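Local coordinates for protein flavohemoglobin (Malassezia yamatoensis, PDB 6O0A) that probably detoxifies nitric oxide as a dioxygenase, passing electrons from NAD(P)H through a bound FAD to the heme of its globin domain, at residues Arg101-His106 and Asn156-Leu161; Gln164-Ile169 and Asn196-Pro201; Gln206-Tyr211 and Asp260-Tyr265. All blocks are in the same frame, centred on the assembly; numbering follows the deposited sequence. Where two conformers were deposited one is given.

Contact 1 (Arg101-His106 and Asn156-Leu161); sequences RVANKH and NLERKL. With HEM (protoporphyrin IX containing Fe), chain C.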
loop_
_atom_site.group_PDB
_atom_site.type_symbol
_atom_site.label_atom_id
_atom_site.label_comp_id
_atom_site.label_asym_id
_atom_site.label_seq_id
_atom_site.Cartn_x
_atom_site.Cartn_y
_atom_site.Cartn_z
ATOM N N ARG A 101 7.423 2.764 -2.743
ATOM C CA ARG A 101 6.136 2.537 -2.093
ATOM C C ARG A 101 5.554 3.841 -1.574
ATOM O O ARG A 101 4.365 4.124 -1.769
ATOM C CB ARG A 101 6.286 1.529 -0.954
ATOM C CG ARG A 101 4.960 1.084 -0.348
ATOM C CD ARG A 101 5.156 0.198 0.875
ATOM N NE ARG A 101 5.800 0.919 1.970
ATOM C CZ ARG A 101 7.063 0.742 2.350
ATOM N NH1 ARG A 101 7.829 -0.148 1.731
ATOM N NH2 ARG A 101 7.556 1.453 3.356
ATOM N N VAL A 102 6.384 4.656 -0.914
ATOM C CA VAL A 102 5.908 5.912 -0.347
ATOM C C VAL A 102 5.495 6.880 -1.449
ATOM O O VAL A 102 4.449 7.532 -1.357
ATOM C CB VAL A 102 6.979 6.528 0.570
ATOM C CG1 VAL A 102 6.512 7.885 1.058
ATOM C CG2 VAL A 102 7.243 5.605 1.762
ATOM N N ALA A 103 6.311 6.994 -2.502
ATOM C CA ALA A 103 5.994 7.918 -3.590
ATOM C C ALA A 103 4.658 7.576 -4.242
ATOM O O ALA A 103 3.873 8.473 -4.574
ATOM C CB ALA A 103 7.105 7.898 -4.639
ATOM N N ASN A 104 4.393 6.285 -4.455
ATOM C CA ASN A 104 3.131 5.895 -5.075
ATOM C C ASN A 104 1.947 6.230 -4.177
ATOM O O ASN A 104 0.908 6.696 -4.662
ATOM C CB ASN A 104 3.150 4.405 -5.416
ATOM C CG ASN A 104 3.800 4.123 -6.774
ATOM O OD1 ASN A 104 3.121 4.049 -7.805
ATOM N ND2 ASN A 104 5.129 3.952 -6.774
ATOM N N LYS A 105 2.083 6.005 -2.865
ATOM C CA LYS A 105 1.024 6.396 -1.934
ATOM C C LYS A 105 0.802 7.903 -1.963
ATOM O O LYS A 105 -0.337 8.376 -2.037
ATOM C CB LYS A 105 1.370 5.930 -0.520
ATOM C CG LYS A 105 0.270 6.177 0.511
ATOM C CD LYS A 105 -0.961 5.353 0.189
ATOM C CE LYS A 105 -0.704 3.857 0.379
ATOM N NZ LYS A 105 -0.765 3.467 1.817
ATOM N N HIS A 106 1.891 8.672 -1.895
ATOM C CA HIS A 106 1.800 10.129 -1.958
ATOM C C HIS A 106 1.097 10.596 -3.220
ATOM O O HIS A 106 0.283 11.528 -3.184
ATOM C CB HIS A 106 3.197 10.729 -1.915
ATOM C CG HIS A 106 3.784 10.768 -0.551
ATOM N ND1 HIS A 106 5.089 11.142 -0.321
ATOM C CD2 HIS A 106 3.246 10.487 0.658
ATOM C CE1 HIS A 106 5.331 11.096 0.976
ATOM N NE2 HIS A 106 4.233 10.685 1.587
ATOM N N ASN A 156 11.087 13.994 -6.514
ATOM C CA ASN A 156 11.489 13.611 -7.863
ATOM C C ASN A 156 10.711 12.398 -8.353
ATOM O O ASN A 156 10.262 12.365 -9.505
ATOM C CB ASN A 156 12.990 13.335 -7.905
ATOM C CG ASN A 156 13.807 14.613 -7.831
ATOM O OD1 ASN A 156 13.290 15.701 -8.094
ATOM N ND2 ASN A 156 15.087 14.491 -7.482
ATOM N N LEU A 157 10.541 11.391 -7.492
ATOM C CA LEU A 157 9.764 10.215 -7.879
ATOM C C LEU A 157 8.310 10.579 -8.138
ATOM O O LEU A 157 7.702 10.101 -9.103
ATOM C CB LEU A 157 9.855 9.137 -6.795
ATOM C CG LEU A 157 11.208 8.442 -6.626
ATOM C CD1 LEU A 157 11.206 7.511 -5.425
ATOM C CD2 LEU A 157 11.572 7.675 -7.891
ATOM N N GLU A 158 7.735 11.428 -7.285
ATOM C CA GLU A 158 6.330 11.784 -7.426
ATOM C C GLU A 158 6.098 12.612 -8.683
ATOM O O GLU A 158 5.091 12.431 -9.376
ATOM C CB GLU A 158 5.870 12.514 -6.160
ATOM C CG GLU A 158 5.679 11.540 -4.999
ATOM C CD GLU A 158 6.005 12.101 -3.628
ATOM O OE1 GLU A 158 6.035 13.341 -3.450
ATOM O OE2 GLU A 158 6.220 11.271 -2.720
ATOM N N ARG A 159 7.037 13.504 -9.009
ATOM C CA ARG A 159 6.929 14.267 -10.246
ATOM C C ARG A 159 6.868 13.347 -11.460
ATOM O O ARG A 159 6.060 13.561 -12.373
ATOM C CB ARG A 159 8.106 15.239 -10.366
ATOM C CG ARG A 159 8.127 15.980 -11.677
ATOM C CD ARG A 159 9.326 16.903 -11.786
ATOM N NE ARG A 159 9.406 17.826 -10.659
ATOM C CZ ARG A 159 10.346 17.786 -9.723
ATOM N NH1 ARG A 159 11.306 16.870 -9.786
ATOM N NH2 ARG A 159 10.333 18.672 -8.733
ATOM N N LYS A 160 7.699 12.305 -11.480
ATOM C CA LYS A 160 7.679 11.364 -12.596
ATOM C C LYS A 160 6.361 10.601 -12.658
ATOM O O LYS A 160 5.854 10.311 -13.752
ATOM C CB LYS A 160 8.855 10.393 -12.484
ATOM C CG LYS A 160 10.224 11.057 -12.620
ATOM C CD LYS A 160 11.350 10.031 -12.538
ATOM C CE LYS A 160 12.708 10.679 -12.721
ATOM N NZ LYS A 160 12.814 11.351 -14.050
ATOM N N LEU A 161 5.805 10.244 -11.497
ATOM C CA LEU A 161 4.526 9.537 -11.472
ATOM C C LEU A 161 3.412 10.412 -12.029
ATOM O O LEU A 161 2.578 9.951 -12.818
ATOM C CB LEU A 161 4.193 9.084 -10.048
ATOM C CG LEU A 161 5.078 7.992 -9.442
ATOM C CD1 LEU A 161 4.853 7.847 -7.957
ATOM C CD2 LEU A 161 4.788 6.665 -10.143
HETATM C CHA HEM C . 2.120 8.089 4.265
HETATM C CHB HEM C . 6.867 9.116 4.720
HETATM C CHC HEM C . 5.962 13.752 3.609
HETATM C CHD HEM C . 1.200 12.850 3.812
HETATM C C1A HEM C . 3.483 7.959 4.462
HETATM C C2A HEM C . 4.188 6.735 4.774
HETATM C C3A HEM C . 5.491 7.016 4.893
HETATM C C4A HEM C . 5.665 8.439 4.680
HETATM C CMA HEM C . 6.629 6.029 5.221
HETATM C CAA HEM C . 3.531 5.344 4.907
HETATM C CBA HEM C . 3.553 4.758 3.497
HETATM C CGA HEM C . 2.853 3.421 3.485
HETATM O O1A HEM C . 1.707 3.333 3.994
HETATM O O2A HEM C . 3.438 2.441 2.965
HETATM C C1B HEM C . 7.045 10.459 4.451
HETATM C C2B HEM C . 8.309 11.171 4.454
HETATM C C3B HEM C . 8.058 12.463 4.163
HETATM C C4B HEM C . 6.630 12.595 3.945
HETATM C CMB HEM C . 9.656 10.495 4.778
HETATM C CAB HEM C . 9.046 13.648 4.025
HETATM C CBB HEM C . 10.376 13.525 3.888
HETATM C C1C HEM C . 4.592 13.909 3.609
HETATM C C2C HEM C . 3.899 15.160 3.441
HETATM C C3C HEM C . 2.575 14.923 3.492
HETATM C C4C HEM C . 2.404 13.504 3.713
HETATM C CMC HEM C . 4.633 16.500 3.209
HETATM C CAC HEM C . 1.376 15.905 3.404
HETATM C CBC HEM C . 1.464 17.192 3.790
HETATM C C1D HEM C . 1.054 11.485 3.945
HETATM C C2D HEM C . -0.224 10.802 4.032
HETATM C C3D HEM C . 0.014 9.500 4.168
HETATM C C4D HEM C . 1.453 9.293 4.162
HETATM C CMD HEM C . -1.598 11.510 3.991
HETATM C CAD HEM C . -1.064 8.402 4.303
HETATM C CBD HEM C . -1.040 7.897 5.743
HETATM C CGD HEM C . -1.787 8.828 6.671
HETATM O O1D HEM C . -2.942 9.220 6.354
HETATM O O2D HEM C . -1.231 9.165 7.754
HETATM N NA HEM C . 4.420 8.981 4.412
HETATM N NB HEM C . 6.048 11.356 4.139
HETATM N NC HEM C . 3.653 12.907 3.767
HETATM N ND HEM C . 2.055 10.535 4.016
HETATM FE FE HEM C . 4.076 10.899 3.813
#

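Contact 2 (Gln164-Ile169 and Asn196-Pro201); sequences QQANNI and NTAMTP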
loop_
_atom_site.group_PDB
_atom_site.type_symbol
_atom_site.label_atom_id
_atom_site.label_comp_id
_atom_site.label_asym_id
_atom_site.label_seq_id
_atom_site.Cartn_x
_atom_site.Cartn_y
_atom_site.Cartn_z
ATOM N N GLN A 164 3.100 10.636 -15.789
ATOM C CA GLN A 164 2.572 9.490 -16.521
ATOM C C GLN A 164 1.054 9.521 -16.675
ATOM O O GLN A 164 0.504 8.681 -17.400
ATOM C CB GLN A 164 2.976 8.190 -15.820
ATOM C CG GLN A 164 4.477 7.963 -15.723
ATOM C CD GLN A 164 4.814 6.636 -15.072
ATOM O OE1 GLN A 164 4.785 6.505 -13.848
ATOM N NE2 GLN A 164 5.128 5.639 -15.889
ATOM N N GLN A 165 0.367 10.462 -16.032
ATOM C CA GLN A 165 -1.087 10.415 -15.989
ATOM C C GLN A 165 -1.715 10.984 -17.261
ATOM O O GLN A 165 -1.143 11.828 -17.958
ATOM C CB GLN A 165 -1.617 11.194 -14.790
ATOM C CG GLN A 165 -1.056 10.693 -13.487
ATOM C CD GLN A 165 -1.243 9.208 -13.355
ATOM O OE1 GLN A 165 -2.363 8.702 -13.443
ATOM N NE2 GLN A 165 -0.143 8.488 -13.173
ATOM N N ALA A 166 -2.941 10.536 -17.518
ATOM C CA ALA A 166 -3.742 10.986 -18.648
ATOM C C ALA A 166 -4.496 12.275 -18.359
ATOM O O ALA A 166 -5.249 12.743 -19.219
ATOM C CB ALA A 166 -4.739 9.886 -19.043
ATOM N N ASN A 167 -4.316 12.854 -17.175
ATOM C CA ASN A 167 -5.041 14.047 -16.775
ATOM C C ASN A 167 -4.123 14.872 -15.885
ATOM O O ASN A 167 -3.016 14.450 -15.546
ATOM C CB ASN A 167 -6.332 13.688 -16.045
ATOM C CG ASN A 167 -6.073 12.835 -14.828
ATOM O OD1 ASN A 167 -5.371 13.261 -13.906
ATOM N ND2 ASN A 167 -6.628 11.621 -14.813
ATOM N N ASN A 168 -4.598 16.061 -15.503
ATOM C CA ASN A 168 -3.810 16.983 -14.696
ATOM C C ASN A 168 -4.445 17.223 -13.328
ATOM O O ASN A 168 -4.260 18.287 -12.734
ATOM C CB ASN A 168 -3.624 18.309 -15.433
ATOM C CG ASN A 168 -4.932 19.038 -15.650
ATOM O OD1 ASN A 168 -6.012 18.467 -15.497
ATOM N ND2 ASN A 168 -4.842 20.323 -15.999
ATOM N N ILE A 169 -5.210 16.258 -12.821
ATOM C CA ILE A 169 -5.860 16.392 -11.527
ATOM C C ILE A 169 -5.288 15.333 -10.592
ATOM O O ILE A 169 -4.498 14.485 -11.002
ATOM C CB ILE A 169 -7.398 16.308 -11.630
ATOM C CG1 ILE A 169 -7.873 15.105 -12.450
ATOM C CG2 ILE A 169 -7.916 17.600 -12.284
ATOM C CD1 ILE A 169 -7.760 13.726 -11.776
ATOM N N ASN A 196 -15.654 14.802 -16.955
ATOM C CA ASN A 196 -15.017 14.532 -18.237
ATOM C C ASN A 196 -13.517 14.288 -18.126
ATOM O O ASN A 196 -12.828 14.293 -19.148
ATOM C CB ASN A 196 -15.317 15.669 -19.207
ATOM C CG ASN A 196 -16.787 15.731 -19.566
ATOM O OD1 ASN A 196 -17.488 14.708 -19.523
ATOM N ND2 ASN A 196 -17.267 16.920 -19.917
ATOM N N THR A 197 -13.006 14.039 -16.925
ATOM C CA THR A 197 -11.578 13.786 -16.746
ATOM C C THR A 197 -11.180 12.456 -17.381
ATOM O O THR A 197 -11.803 11.428 -17.118
ATOM C CB THR A 197 -11.230 13.773 -15.253
ATOM O OG1 THR A 197 -11.390 15.091 -14.708
ATOM C CG2 THR A 197 -9.801 13.317 -15.037
ATOM N N ALA A 198 -10.137 12.477 -18.213
ATOM C CA ALA A 198 -9.658 11.246 -18.839
ATOM C C ALA A 198 -9.042 10.319 -17.793
ATOM O O ALA A 198 -8.353 10.770 -16.876
ATOM C CB ALA A 198 -8.632 11.571 -19.928
ATOM N N MET A 199 -9.289 9.010 -17.937
ATOM C CA MET A 199 -8.765 8.011 -17.014
ATOM C C MET A 199 -7.376 7.553 -17.447
ATOM O O MET A 199 -7.150 7.257 -18.627
ATOM C CB MET A 199 -9.696 6.796 -16.936
ATOM C CG MET A 199 -11.039 7.087 -16.273
ATOM S SD MET A 199 -12.167 5.693 -16.458
ATOM C CE MET A 199 -11.244 4.395 -15.633
ATOM N N THR A 200 -6.457 7.496 -16.484
ATOM C CA THR A 200 -5.179 6.830 -16.706
ATOM C C THR A 200 -5.399 5.322 -16.698
ATOM O O THR A 200 -6.072 4.813 -15.793
ATOM C CB THR A 200 -4.190 7.203 -15.601
ATOM O OG1 THR A 200 -4.010 8.623 -15.593
ATOM C CG2 THR A 200 -2.845 6.547 -15.853
ATOM N N PRO A 201 -4.869 4.586 -17.673
ATOM C CA PRO A 201 -4.989 3.123 -17.637
ATOM C C PRO A 201 -4.265 2.548 -16.432
ATOM O O PRO A 201 -3.114 2.888 -16.157
ATOM C CB PRO A 201 -4.336 2.679 -18.953
ATOM C CG PRO A 201 -4.383 3.877 -19.835
ATOM C CD PRO A 201 -4.233 5.061 -18.909
#

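Contact 3 (Gln206-Tyr211 and Asp260-Tyr265); sequences QYISIY and DISNPY. With FAD (flavin-adenine dinucleotide), chain B.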
loop_
_atom_site.group_PDB
_atom_site.type_symbol
_atom_site.label_atom_id
_atom_site.label_comp_id
_atom_site.label_asym_id
_atom_site.label_seq_id
_atom_site.Cartn_x
_atom_site.Cartn_y
_atom_site.Cartn_z
ATOM N N GLN A 206 -2.312 -2.419 -9.285
ATOM C CA GLN A 206 -2.375 -1.059 -8.767
ATOM C C GLN A 206 -3.675 -0.826 -8.005
ATOM O O GLN A 206 -4.645 -1.590 -8.089
ATOM C CB GLN A 206 -2.217 -0.043 -9.896
ATOM C CG GLN A 206 -0.809 -0.040 -10.511
ATOM C CD GLN A 206 -0.593 1.120 -11.454
ATOM O OE1 GLN A 206 -1.440 1.415 -12.294
ATOM N NE2 GLN A 206 0.544 1.794 -11.311
ATOM N N TYR A 207 -3.680 0.266 -7.240
ATOM C CA TYR A 207 -4.793 0.650 -6.395
ATOM C C TYR A 207 -5.189 2.085 -6.704
ATOM O O TYR A 207 -4.453 2.825 -7.361
ATOM C CB TYR A 207 -4.428 0.524 -4.912
ATOM C CG TYR A 207 -3.224 1.362 -4.505
ATOM C CD1 TYR A 207 -3.364 2.702 -4.155
ATOM C CD2 TYR A 207 -1.950 0.812 -4.459
ATOM C CE1 TYR A 207 -2.261 3.452 -3.766
ATOM C CE2 TYR A 207 -0.862 1.555 -4.077
ATOM C CZ TYR A 207 -1.024 2.877 -3.735
ATOM O OH TYR A 207 0.082 3.602 -3.352
ATOM N N ILE A 208 -6.363 2.471 -6.212
ATOM C CA ILE A 208 -6.794 3.860 -6.234
ATOM C C ILE A 208 -7.095 4.263 -4.799
ATOM O O ILE A 208 -7.348 3.426 -3.933
ATOM C CB ILE A 208 -8.025 4.098 -7.150
ATOM C CG1 ILE A 208 -9.126 3.045 -6.943
ATOM C CG2 ILE A 208 -7.618 4.062 -8.639
ATOM C CD1 ILE A 208 -9.943 3.162 -5.669
ATOM N N SER A 209 -7.070 5.562 -4.555
ATOM C CA SER A 209 -7.648 6.125 -3.344
ATOM C C SER A 209 -9.046 6.635 -3.675
ATOM O O SER A 209 -9.222 7.376 -4.650
ATOM C CB SER A 209 -6.790 7.269 -2.782
ATOM O OG SER A 209 -5.554 6.810 -2.251
ATOM N N ILE A 210 -10.031 6.204 -2.896
ATOM C CA ILE A 210 -11.404 6.668 -3.029
ATOM C C ILE A 210 -11.740 7.493 -1.791
ATOM O O ILE A 210 -11.272 7.191 -0.681
ATOM C CB ILE A 210 -12.383 5.490 -3.231
ATOM C CG1 ILE A 210 -13.787 6.017 -3.525
ATOM C CG2 ILE A 210 -12.375 4.551 -2.039
ATOM C CD1 ILE A 210 -14.676 5.000 -4.190
ATOM N N TYR A 211 -12.544 8.541 -1.996
ATOM C CA TYR A 211 -12.801 9.576 -1.002
ATOM C C TYR A 211 -14.280 9.620 -0.650
ATOM O O TYR A 211 -15.133 9.638 -1.541
ATOM C CB TYR A 211 -12.367 10.954 -1.532
ATOM C CG TYR A 211 -10.877 11.090 -1.729
ATOM C CD1 TYR A 211 -10.222 10.418 -2.765
ATOM C CD2 TYR A 211 -10.120 11.874 -0.874
ATOM C CE1 TYR A 211 -8.848 10.534 -2.937
ATOM C CE2 TYR A 211 -8.752 12.011 -1.046
ATOM C CZ TYR A 211 -8.121 11.328 -2.080
ATOM O OH TYR A 211 -6.758 11.446 -2.239
ATOM N N ASP A 260 -15.216 10.831 -5.155
ATOM C CA ASP A 260 -13.988 11.152 -5.873
ATOM C C ASP A 260 -13.030 9.962 -5.834
ATOM O O ASP A 260 -12.912 9.278 -4.810
ATOM C CB ASP A 260 -13.313 12.394 -5.268
ATOM C CG ASP A 260 -13.921 13.711 -5.776
ATOM O OD1 ASP A 260 -14.464 13.750 -6.900
ATOM O OD2 ASP A 260 -13.831 14.724 -5.064
ATOM N N ILE A 261 -12.346 9.714 -6.955
ATOM C CA ILE A 261 -11.367 8.630 -7.053
ATOM C C ILE A 261 -10.068 9.194 -7.612
ATOM O O ILE A 261 -10.079 9.968 -8.579
ATOM C CB ILE A 261 -11.862 7.470 -7.937
ATOM C CG1 ILE A 261 -13.202 6.948 -7.408
ATOM C CG2 ILE A 261 -10.806 6.345 -7.967
ATOM C CD1 ILE A 261 -13.710 5.662 -8.079
ATOM N N SER A 262 -8.949 8.791 -7.010
ATOM C CA SER A 262 -7.640 9.260 -7.433
ATOM C C SER A 262 -7.224 8.589 -8.742
ATOM O O SER A 262 -7.909 7.714 -9.284
ATOM C CB SER A 262 -6.593 8.961 -6.365
ATOM O OG SER A 262 -6.275 7.564 -6.371
ATOM N N ASN A 263 -6.062 8.996 -9.228
ATOM C CA ASN A 263 -5.409 8.283 -10.301
ATOM C C ASN A 263 -4.807 6.990 -9.754
ATOM O O ASN A 263 -4.577 6.863 -8.551
ATOM C CB ASN A 263 -4.358 9.190 -10.935
ATOM C CG ASN A 263 -4.995 10.310 -11.751
ATOM O OD1 ASN A 263 -6.098 10.140 -12.293
ATOM N ND2 ASN A 263 -4.318 11.447 -11.845
ATOM N N PRO A 264 -4.585 5.995 -10.617
ATOM C CA PRO A 264 -4.107 4.694 -10.139
ATOM C C PRO A 264 -2.594 4.680 -9.957
ATOM O O PRO A 264 -1.846 5.257 -10.752
ATOM C CB PRO A 264 -4.535 3.741 -11.260
ATOM C CG PRO A 264 -4.390 4.589 -12.508
ATOM C CD PRO A 264 -4.797 6.003 -12.079
ATOM N N TYR A 265 -2.148 3.999 -8.898
ATOM C CA TYR A 265 -0.734 3.956 -8.544
ATOM C C TYR A 265 -0.420 2.617 -7.883
ATOM O O TYR A 265 -1.307 1.808 -7.606
ATOM C CB TYR A 265 -0.360 5.141 -7.630
ATOM C CG TYR A 265 -0.358 6.466 -8.364
ATOM C CD1 TYR A 265 0.628 6.758 -9.298
ATOM C CD2 TYR A 265 -1.348 7.418 -8.133
ATOM C CE1 TYR A 265 0.635 7.956 -9.994
ATOM C CE2 TYR A 265 -1.348 8.630 -8.819
ATOM C CZ TYR A 265 -0.353 8.889 -9.751
ATOM O OH TYR A 265 -0.335 10.078 -10.442
HETATM P PA FAD B . -9.693 2.553 9.451
HETATM O O1A FAD B . -10.585 3.644 9.910
HETATM O O2A FAD B . -8.539 2.977 8.586
HETATM O O5B FAD B . -9.130 1.751 10.712
HETATM C C5B FAD B . -8.086 0.775 10.537
HETATM C C4B FAD B . -7.752 0.272 11.919
HETATM O O4B FAD B . -7.332 1.388 12.737
HETATM C C3B FAD B . -8.916 -0.339 12.679
HETATM O O3B FAD B . -9.108 -1.715 12.359
HETATM C C2B FAD B . -8.469 -0.169 14.134
HETATM O O2B FAD B . -7.584 -1.208 14.539
HETATM C C1B FAD B . -7.712 1.165 14.086
HETATM N N9A FAD B . -8.503 2.305 14.541
HETATM C C8A FAD B . -9.547 2.891 13.879
HETATM N N7A FAD B . -10.129 3.857 14.548
HETATM C C5A FAD B . -9.419 3.905 15.737
HETATM C C6A FAD B . -9.583 4.670 16.905
HETATM N N6A FAD B . -10.541 5.594 17.058
HETATM N N1A FAD B . -8.736 4.440 17.933
HETATM C C2A FAD B . -7.784 3.511 17.787
HETATM N N3A FAD B . -7.538 2.721 16.736
HETATM C C4A FAD B . -8.401 2.963 15.743
HETATM N N1 FAD B . -9.117 -3.210 1.635
HETATM C C2 FAD B . -10.087 -3.952 1.020
HETATM O O2 FAD B . -11.120 -4.294 1.612
HETATM N N3 FAD B . -9.913 -4.335 -0.308
HETATM C C4 FAD B . -8.826 -4.025 -1.104
HETATM O O4 FAD B . -8.783 -4.393 -2.278
HETATM C C4X FAD B . -7.810 -3.239 -0.445
HETATM N N5 FAD B . -6.748 -2.903 -1.128
HETATM C C5X FAD B . -5.772 -2.146 -0.489
HETATM C C6 FAD B . -4.623 -1.791 -1.198
HETATM C C7 FAD B . -3.623 -1.023 -0.609
HETATM C C7M FAD B . -2.376 -0.690 -1.390
HETATM C C8 FAD B . -3.781 -0.580 0.716
HETATM C C8M FAD B . -2.740 0.284 1.376
HETATM C C9 FAD B . -4.919 -0.942 1.428
HETATM C C9A FAD B . -5.907 -1.730 0.846
HETATM N N10 FAD B . -7.068 -2.118 1.551
HETATM C C10 FAD B . -8.039 -2.877 0.932
HETATM C "C1'" FAD B . -7.307 -1.644 2.923
HETATM C "C2'" FAD B . -8.060 -0.318 2.958
HETATM O "O2'" FAD B . -7.265 0.698 2.348
HETATM C "C3'" FAD B . -8.433 0.101 4.384
HETATM O "O3'" FAD B . -7.261 0.092 5.197
HETATM C "C4'" FAD B . -9.485 -0.801 5.027
HETATM O "O4'" FAD B . -10.596 -0.915 4.135
HETATM C "C5'" FAD B . -9.936 -0.300 6.385
HETATM O "O5'" FAD B . -10.503 1.021 6.225
HETATM P P FAD B . -11.432 1.573 7.400
HETATM O O1P FAD B . -12.701 0.823 7.604
HETATM O O2P FAD B . -11.672 3.028 7.103
HETATM O O3P FAD B . -10.548 1.431 8.718
HETATM O O HOH W 1 -3.770 5.458 -6.362
HETATM O O HOH W 2 -15.870 11.967 -2.499
#

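Contact 1 (Arg101-His106 and Asn156-Leu161)
The proximal side of the heme pocket in the globin domain is built here, where His106 on helix 96-108 meets Glu158 on helix 137-163. His106 NE2 binds the heme iron at 2.2 Å, and at the other end of the ring ND1 donates to Glu158 OE2 over 2.7 Å, with an N-H...O angle of 146°. The carboxylate oxygen lies close to the imidazole plane, but the two flat groups are turned 73° apart, and ND1 approaches OE2 from above the carboxylate plane. A bend at chi2 of Glu158 brings its end back to the histidine, while OE1 is held by the hydroxyl of Tyr116. The iron at NE2, the carboxylate at ND1 and Val102 CG1 over one face together restrict rotation of the ring.

The segments 101-106 and 156-161 cross at -52°, their axes 8.9 Å apart at the closest. The small side chain of Ala103 permits this approach: its CB rests 3.7 Å from Leu157 CB, and Leu161 CD1 lies 3.6 Å from Ala103 O. Toward the heme rim, Arg101 NE donates to propionate oxygen O2A, which lies at the edge of the guanidinium, at 3.0 Å, and Lys105 NZ reaches O1A only weakly. A proximal histidine hydrogen-bonded to a glutamate is characteristic of flavohemoglobins, whose heme is thought to acquire a peroxidase-like electronic push from it.

Contact 2 (Gln164-Ile169 and Asn196-Pro201)
Gln165 and Thr200 make the first firm link between the loop that follows helix 137-163 and the loop that leads toward strand 207-213. The side chain of Gln165 is folded at chi2 (-52°), which swings its amide across the threonine at about a right angle. Thr200 OG1 donates to Gln165 OE1 over 2.7 Å, from above the plane of the amide carbonyl, while Gln165 NE2 turns back to Leu161 O near the end of the helix. One residue on, the backbone N of Ala166 donates to the same Thr200 OG1 at 2.9 Å, almost straight at 175°. The hydroxyl is therefore gripped twice, giving its proton to one neighbour and accepting one from the next. Ala166 CB faces the backbone of the other loop, 3.6 Å from Met199 O.

These loops lie at the surface where the last globin helix passes into the antiparallel FAD-binding domain of the ferredoxin reductase type, and Asn167 ties the linker to that domain. Its ND2 points straight at Ala198 O, 2.8 Å away, with the acceptor in the plane of the amide. The other end of the amide, OD1, accepts from Ile169 N at 3.2 Å to close an Asx turn, and also receives Asn263 ND2. Beside it, Thr197 CG2 packs against Asn167 CB at 3.6 Å. The same methyl meets Ile169, the two side chains reaching toward each other with Ile169 CG1 nearest to Thr197 CG2 at 3.7 Å, shortly before the chain enters strand 171-181.

Contact 3 (Gln206-Tyr211 and Asp260-Tyr265)
Tyr207 and Tyr265 are joined by two backbone hydrogen bonds, Tyr207 N to Tyr265 O at 2.9 Å and Tyr265 N to Tyr207 O at 3.0 Å. With CG placed between its backbone N and carbonyl carbon (chi1 58°), the Tyr207 ring is laid over the carbonyl of Tyr265: that oxygen sits over one face, and the flavin methyl C7M touches the opposite face, 3.4 Å from Tyr207 CD2. Further along, Ser262 N donates to Ser209 O, and Ser262 OG stands in for a backbone acceptor by taking Ser209 N at 2.8 Å while giving its own proton to Asn263 O.

The antiparallel strands 207-213 and 258-262 are neighbours in the six-stranded FAD-binding barrel typical of ferredoxin reductase-like enzymes. Ile210 and Ile261 form a non-hydrogen-bonded pair, and Ile261 CG2 reaches back to Ile208 CB at 3.7 Å. Between the two regions of pairing the register slips by one residue, and a water bridges Tyr207 O and Asn263 O there. In the next shell, strand 219-225 backs Tyr207 through Gln223, Phe191 packs on both Ile210 and Ile261, and the Ser209 hydroxyl is hydrogen-bonded to Ser108 and Gln223.

The three contacts follow one another along the chain without nesting, each closing before the next opens. Contact 1 belongs to the globin helices and contact 3 to the antiparallel sheet of the FAD-binding domain; contact 2 joins the linker after helix 137-163 to a loop between strands 186-193 and 207-213. Their centres lie about 16 Å (1 and 2), 14 Å (1 and 3) and 12 Å (2 and 3) apart. Tyr265 packs on Leu161 and the Tyr207 hydroxyl on the backbone of Asn104 and Lys105, while Asn167 OD1 probably hydrogen-bonds Asn263 ND2, with Gln165 packed alongside. Contacts 1 and 3 thus meet between heme and FAD domains, which probably helps to set the cofactors relative to each other.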